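Local structure of structural protein ORF273 (Acidianus two-tailed virus, 4ART) at residues E29-I34 / D86-V91; D105-L110 / P246-Y251. The protein is a virion protein of an archaeal virus, stable to heat and acid and with a new fold, but of no established function. All coordinates share one frame; numbering follows the deposited sequence.

Contact 1. Residues E29-I34 / D86-V91; sequences EKLADI and DIYAFV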
loop_
_atom_site.group_PDB
_atom_site.type_symbol
_atom_site.label_atom_id
_atom_site.label_comp_id
_atom_site.label_asym_id
_atom_site.label_seq_id
_atom_site.Cartn_x
_atom_site.Cartn_y
_atom_site.Cartn_z
ATOM N N GLU A 29 -13.973 7.485 22.534
ATOM C CA GLU A 29 -15.207 6.708 22.384
ATOM C C GLU A 29 -16.176 7.472 21.473
ATOM O O GLU A 29 -16.779 6.870 20.590
ATOM C CB GLU A 29 -15.844 6.416 23.756
ATOM C CG GLU A 29 -16.844 5.263 23.756
ATOM C CD GLU A 29 -16.308 3.869 23.479
ATOM O OE1 GLU A 29 -15.290 3.481 24.098
ATOM O OE2 GLU A 29 -16.947 3.143 22.685
ATOM N N LYS A 30 -16.293 8.803 21.680
ATOM C CA LYS A 30 -17.121 9.714 20.872
ATOM C C LYS A 30 -16.689 9.692 19.410
ATOM O O LYS A 30 -17.533 9.608 18.525
ATOM C CB LYS A 30 -17.073 11.141 21.432
ATOM C CG LYS A 30 -17.889 11.287 22.714
ATOM C CD LYS A 30 -17.565 12.594 23.451
ATOM C CE LYS A 30 -18.193 12.679 24.825
ATOM N NZ LYS A 30 -18.015 14.030 25.436
ATOM N N LEU A 31 -15.383 9.729 19.165
ATOM C CA LEU A 31 -14.824 9.717 17.816
ATOM C C LEU A 31 -15.140 8.422 17.071
ATOM O O LEU A 31 -15.453 8.477 15.888
ATOM C CB LEU A 31 -13.293 9.961 17.849
ATOM C CG LEU A 31 -12.843 11.406 18.110
ATOM C CD1 LEU A 31 -11.362 11.437 18.480
ATOM C CD2 LEU A 31 -13.127 12.322 16.890
ATOM N N ALA A 32 -15.043 7.264 17.759
ATOM C CA ALA A 32 -15.329 5.954 17.172
ATOM C C ALA A 32 -16.814 5.835 16.775
ATOM O O ALA A 32 -17.102 5.338 15.697
ATOM C CB ALA A 32 -14.938 4.855 18.132
ATOM N N ASP A 33 -17.748 6.357 17.613
ATOM C CA ASP A 33 -19.174 6.372 17.266
ATOM C C ASP A 33 -19.454 7.305 16.067
ATOM O O ASP A 33 -20.293 6.970 15.223
ATOM C CB ASP A 33 -20.039 6.711 18.475
ATOM C CG ASP A 33 -19.989 5.647 19.567
ATOM O OD1 ASP A 33 -19.606 4.482 19.260
ATOM O OD2 ASP A 33 -20.313 5.976 20.733
ATOM N N ILE A 34 -18.721 8.445 15.968
ATOM C CA ILE A 34 -18.834 9.373 14.829
ATOM C C ILE A 34 -18.444 8.619 13.534
ATOM O O ILE A 34 -19.183 8.668 12.556
ATOM C CB ILE A 34 -18.027 10.700 15.045
ATOM C CG1 ILE A 34 -18.698 11.596 16.136
ATOM C CG2 ILE A 34 -17.845 11.483 13.720
ATOM C CD1 ILE A 34 -17.724 12.610 16.816
ATOM N N ASP A 86 -10.212 23.930 11.689
ATOM C CA ASP A 86 -11.289 23.197 12.368
ATOM C C ASP A 86 -11.111 21.675 12.389
ATOM O O ASP A 86 -11.839 20.991 13.102
ATOM C CB ASP A 86 -12.642 23.586 11.735
ATOM C CG ASP A 86 -13.054 25.029 11.968
ATOM O OD1 ASP A 86 -12.813 25.548 13.089
ATOM O OD2 ASP A 86 -13.644 25.628 11.054
ATOM N N ILE A 87 -10.173 21.139 11.583
ATOM C CA ILE A 87 -9.911 19.697 11.506
ATOM C C ILE A 87 -9.285 19.207 12.811
ATOM O O ILE A 87 -8.224 19.695 13.214
ATOM C CB ILE A 87 -9.071 19.323 10.255
ATOM C CG1 ILE A 87 -9.814 19.719 8.971
ATOM C CG2 ILE A 87 -8.712 17.806 10.263
ATOM C CD1 ILE A 87 -8.967 19.827 7.751
ATOM N N TYR A 88 -9.943 18.238 13.455
ATOM C CA TYR A 88 -9.532 17.656 14.732
ATOM C C TYR A 88 -8.967 16.225 14.563
ATOM O O TYR A 88 -8.036 15.831 15.278
ATOM C CB TYR A 88 -10.747 17.637 15.666
ATOM C CG TYR A 88 -10.484 17.146 17.070
ATOM C CD1 TYR A 88 -9.481 17.713 17.850
ATOM C CD2 TYR A 88 -11.293 16.173 17.653
ATOM C CE1 TYR A 88 -9.283 17.317 19.174
ATOM C CE2 TYR A 88 -11.104 15.770 18.982
ATOM C CZ TYR A 88 -10.098 16.347 19.734
ATOM O OH TYR A 88 -9.896 15.961 21.031
ATOM N N ALA A 89 -9.546 15.452 13.632
ATOM C CA ALA A 89 -9.141 14.075 13.350
ATOM C C ALA A 89 -9.213 13.787 11.870
ATOM O O ALA A 89 -10.110 14.287 11.176
ATOM C CB ALA A 89 -10.017 13.085 14.121
ATOM N N PHE A 90 -8.252 12.991 11.382
ATOM C CA PHE A 90 -8.179 12.534 9.991
ATOM C C PHE A 90 -8.532 11.047 10.000
ATOM O O PHE A 90 -8.021 10.310 10.823
ATOM C CB PHE A 90 -6.777 12.772 9.416
ATOM C CG PHE A 90 -6.562 12.239 8.023
ATOM C CD1 PHE A 90 -7.159 12.848 6.927
ATOM C CD2 PHE A 90 -5.753 11.135 7.803
ATOM C CE1 PHE A 90 -6.952 12.358 5.634
ATOM C CE2 PHE A 90 -5.548 10.643 6.518
ATOM C CZ PHE A 90 -6.127 11.269 5.431
ATOM N N VAL A 91 -9.450 10.629 9.127
ATOM C CA VAL A 91 -9.925 9.250 9.067
ATOM C C VAL A 91 -9.516 8.625 7.734
ATOM O O VAL A 91 -9.798 9.178 6.686
ATOM C CB VAL A 91 -11.465 9.142 9.271
ATOM C CG1 VAL A 91 -11.915 7.687 9.379
ATOM C CG2 VAL A 91 -11.936 9.942 10.468
#

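Contact 2. Residues D105-L110 / P246-Y251; sequences DIDYGL and PYQVCY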
loop_
_atom_site.group_PDB
_atom_site.type_symbol
_atom_site.label_atom_id
_atom_site.label_comp_id
_atom_site.label_asym_id
_atom_site.label_seq_id
_atom_site.Cartn_x
_atom_site.Cartn_y
_atom_site.Cartn_z
ATOM N N ASP A 105 -4.440 -5.435 9.432
ATOM C CA ASP A 105 -4.697 -4.006 9.304
ATOM C C ASP A 105 -5.110 -3.398 10.652
ATOM O O ASP A 105 -4.673 -2.307 10.951
ATOM C CB ASP A 105 -5.786 -3.737 8.250
ATOM C CG ASP A 105 -5.370 -3.970 6.801
ATOM O OD1 ASP A 105 -4.217 -4.441 6.571
ATOM O OD2 ASP A 105 -6.208 -3.733 5.901
ATOM N N ILE A 106 -5.913 -4.129 11.477
ATOM C CA ILE A 106 -6.378 -3.730 12.829
ATOM C C ILE A 106 -5.184 -3.559 13.771
ATOM O O ILE A 106 -5.072 -2.556 14.473
ATOM C CB ILE A 106 -7.330 -4.821 13.446
ATOM C CG1 ILE A 106 -8.693 -4.883 12.771
ATOM C CG2 ILE A 106 -7.483 -4.693 14.985
ATOM C CD1 ILE A 106 -9.553 -6.063 13.319
ATOM N N ASP A 107 -4.336 -4.591 13.811
ATOM C CA ASP A 107 -3.204 -4.726 14.721
ATOM C C ASP A 107 -1.922 -3.954 14.326
ATOM O O ASP A 107 -1.157 -3.551 15.207
ATOM C CB ASP A 107 -2.961 -6.230 15.016
ATOM C CG ASP A 107 -4.179 -6.949 15.596
ATOM O OD1 ASP A 107 -4.875 -6.346 16.459
ATOM O OD2 ASP A 107 -4.426 -8.121 15.204
ATOM N N TYR A 108 -1.744 -3.663 13.014
ATOM C CA TYR A 108 -0.579 -2.958 12.451
ATOM C C TYR A 108 -0.910 -1.853 11.445
ATOM O O TYR A 108 -0.004 -1.366 10.770
ATOM C CB TYR A 108 0.364 -3.953 11.754
ATOM C CG TYR A 108 0.966 -5.004 12.657
ATOM C CD1 TYR A 108 0.292 -6.193 12.921
ATOM C CD2 TYR A 108 2.230 -4.833 13.211
ATOM C CE1 TYR A 108 0.839 -7.165 13.754
ATOM C CE2 TYR A 108 2.805 -5.814 14.020
ATOM C CZ TYR A 108 2.101 -6.977 14.293
ATOM O OH TYR A 108 2.656 -7.955 15.084
ATOM N N GLY A 109 -2.171 -1.449 11.361
ATOM C CA GLY A 109 -2.628 -0.428 10.426
ATOM C C GLY A 109 -2.262 0.980 10.829
ATOM O O GLY A 109 -3.130 1.864 10.935
ATOM N N LEU A 110 -0.944 1.198 10.995
ATOM C CA LEU A 110 -0.401 2.486 11.358
ATOM C C LEU A 110 -0.605 3.469 10.236
ATOM O O LEU A 110 -0.546 3.103 9.070
ATOM C CB LEU A 110 1.103 2.372 11.646
ATOM C CG LEU A 110 1.469 1.953 13.069
ATOM C CD1 LEU A 110 2.880 1.517 13.146
ATOM C CD2 LEU A 110 1.266 3.077 14.040
ATOM N N PRO A 246 -3.270 2.169 20.280
ATOM C CA PRO A 246 -4.450 2.893 19.780
ATOM C C PRO A 246 -5.710 2.563 20.597
ATOM O O PRO A 246 -5.810 1.482 21.155
ATOM C CB PRO A 246 -4.629 2.350 18.350
ATOM C CG PRO A 246 -4.108 1.002 18.399
ATOM C CD PRO A 246 -2.949 1.021 19.408
ATOM N N TYR A 247 -6.666 3.474 20.647
ATOM C CA TYR A 247 -7.933 3.200 21.292
ATOM C C TYR A 247 -8.710 2.476 20.212
ATOM O O TYR A 247 -8.910 3.004 19.119
ATOM C CB TYR A 247 -8.602 4.501 21.676
ATOM C CG TYR A 247 -9.778 4.337 22.593
ATOM C CD1 TYR A 247 -9.620 4.384 23.976
ATOM C CD2 TYR A 247 -11.071 4.211 22.084
ATOM C CE1 TYR A 247 -10.717 4.339 24.827
ATOM C CE2 TYR A 247 -12.175 4.194 22.921
ATOM C CZ TYR A 247 -11.991 4.249 24.292
ATOM O OH TYR A 247 -13.067 4.170 25.122
ATOM N N GLN A 248 -9.050 1.221 20.478
ATOM C CA GLN A 248 -9.657 0.343 19.482
ATOM C C GLN A 248 -11.114 0.006 19.774
ATOM O O GLN A 248 -11.428 -0.481 20.866
ATOM C CB GLN A 248 -8.790 -0.917 19.369
ATOM C CG GLN A 248 -9.154 -1.860 18.232
ATOM C CD GLN A 248 -8.111 -2.951 18.128
ATOM O OE1 GLN A 248 -8.395 -4.107 18.423
ATOM N NE2 GLN A 248 -6.866 -2.604 17.726
ATOM N N VAL A 249 -12.021 0.312 18.810
ATOM C CA VAL A 249 -13.475 0.039 18.968
ATOM C C VAL A 249 -13.958 -0.821 17.804
ATOM O O VAL A 249 -13.649 -0.507 16.651
ATOM C CB VAL A 249 -14.361 1.307 19.198
ATOM C CG1 VAL A 249 -15.815 0.946 19.472
ATOM C CG2 VAL A 249 -13.814 2.171 20.315
ATOM N N CYS A 250 -14.698 -1.914 18.117
ATOM C CA CYS A 250 -15.169 -2.884 17.136
ATOM C C CYS A 250 -16.673 -3.059 17.100
ATOM O O CYS A 250 -17.365 -2.769 18.068
ATOM C CB CYS A 250 -14.434 -4.217 17.250
ATOM S SG CYS A 250 -12.637 -4.077 17.192
ATOM N N TYR A 251 -17.181 -3.439 15.924
ATOM C CA TYR A 251 -18.603 -3.573 15.623
ATOM C C TYR A 251 -18.853 -4.710 14.641
ATOM O O TYR A 251 -17.989 -5.030 13.817
ATOM C CB TYR A 251 -19.122 -2.288 14.953
ATOM C CG TYR A 251 -18.785 -0.990 15.655
ATOM C CD1 TYR A 251 -17.575 -0.331 15.408
ATOM C CD2 TYR A 251 -19.699 -0.382 16.516
ATOM C CE1 TYR A 251 -17.287 0.894 16.006
ATOM C CE2 TYR A 251 -19.401 0.818 17.155
ATOM C CZ TYR A 251 -18.213 1.472 16.862
ATOM O OH TYR A 251 -17.958 2.675 17.464
HETATM O O HOH W 1 -4.723 -4.497 18.475
#

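Contact 1. Residues E29-I34 / D86-V91
Leu-31 of helix 23-44 drops onto Tyr-88 and Ala-89 at a classic beta bulge in strand 87-96, where the helix lies across one face of the mixed sheet. In the bulge Tyr-88 and Ala-89 both stand opposite Ile-61 of strand 58-62, and the side chains of these two consecutive residues both head for the helix. Both methyls of Leu-31 take part. CD2 is 4.2 Å from Ala-89 CB and meets the ring of Tyr-88 obliquely, at 4.3 Å from its CD2, while Leu-31 CD1 lies 4.4 Å from Tyr-88 CE2. Tyr-88 holds CG anti to its backbone N (chi1 -176°), which extends the ring beside the small methyl of Ala-89, so that Leu-31 bears on both. Leu-31 also packs on Ile-61, Tyr-139 and Ile-141.

The helix flank that carries Lys-30 is quite different: its chain runs out into solvent, and its CB comes no closer than 7.9 Å to Tyr-88 CE2. Asp-86, likewise exposed, lies just before the strand. The ring of Tyr-88 makes a cation-pi contact with Arg-63, while its OH makes a weak hydrogen bond to Asp-27 OD2 of the helix.

Contact 2. Residues D105-L110 / P246-Y251
Ile-106 and Gln-248 join helix 99-108 to strand 247-253, a helix-on-sheet packing in which the touching surface is half apolar and half amide. The side chains of Ile-106 and Gln-248 cross at about a right angle. Ile-106 places CG2 anti to its own backbone N and sets this methyl over the face of the Gln-248 carboxamide, 3.5 Å from NE2 and 3.6 Å from both CD and OE1. Near-equal spacing to the three atoms marks a face contact rather than a bond to either end of the amide. Gln-248 gets there by stretching out, CG anti to its N (chi1 -171°) and the chain extended beyond.

One residue further, Asp-107 starts from a bond directed away from the strand, yet its carboxylate bends back. OD1 stays 4.4 Å from Gln-248 NE2, and a water fills the step: it donates to Asp-107 OD1 at 2.7 Å and accepts from Gln-248 NE2 at 3.0 Å. NE2 also donates to Asn-158 OD1, so two bonds fix the rotation of the amide under the isoleucine methyl. Asp-107 OD2 lies close to Glu-267 OE1, a like-charged pair that could favour protonation of one of them.

The chain then passes through an inverse gamma turn centred on Gly-109, closed by a weak hydrogen bond from Leu-110 N to Tyr-108 O of 2.7 Å. Leu-110 and Pro-246 both pack on Tyr-160 of strand 154-161, which brings the ends of the two segments to a common neighbour. Farther along strand 247-253, Cys-250 points its CB toward the helix, and its SG is joined in a disulfide to Cys-263 SG.

Contact 1 closes before contact 2 opens, and strand 87-96 leads directly into helix 99-108, so the chain passes from one to the other without an intervening helix or strand. Their centres are 14 Å apart, on opposite faces of the seven-stranded mixed sheet, with strands 139-146 and 154-161 lying between strands 87-96 and 247-253. Strand 247-253 is the meeting point: it turns Gln-248 and Cys-250 to helix 99-108, and Tyr-247, Val-249 and Tyr-251 to helix 23-44. There Ala-32 CB packs 3.6 Å from Val-249 CG2, and Glu-29 and Asp-33 probably hydrogen-bond to the two tyrosine hydroxyls. The sheet is thereby sandwiched between helices 23-44 and 99-108, which both meet strand 247-253.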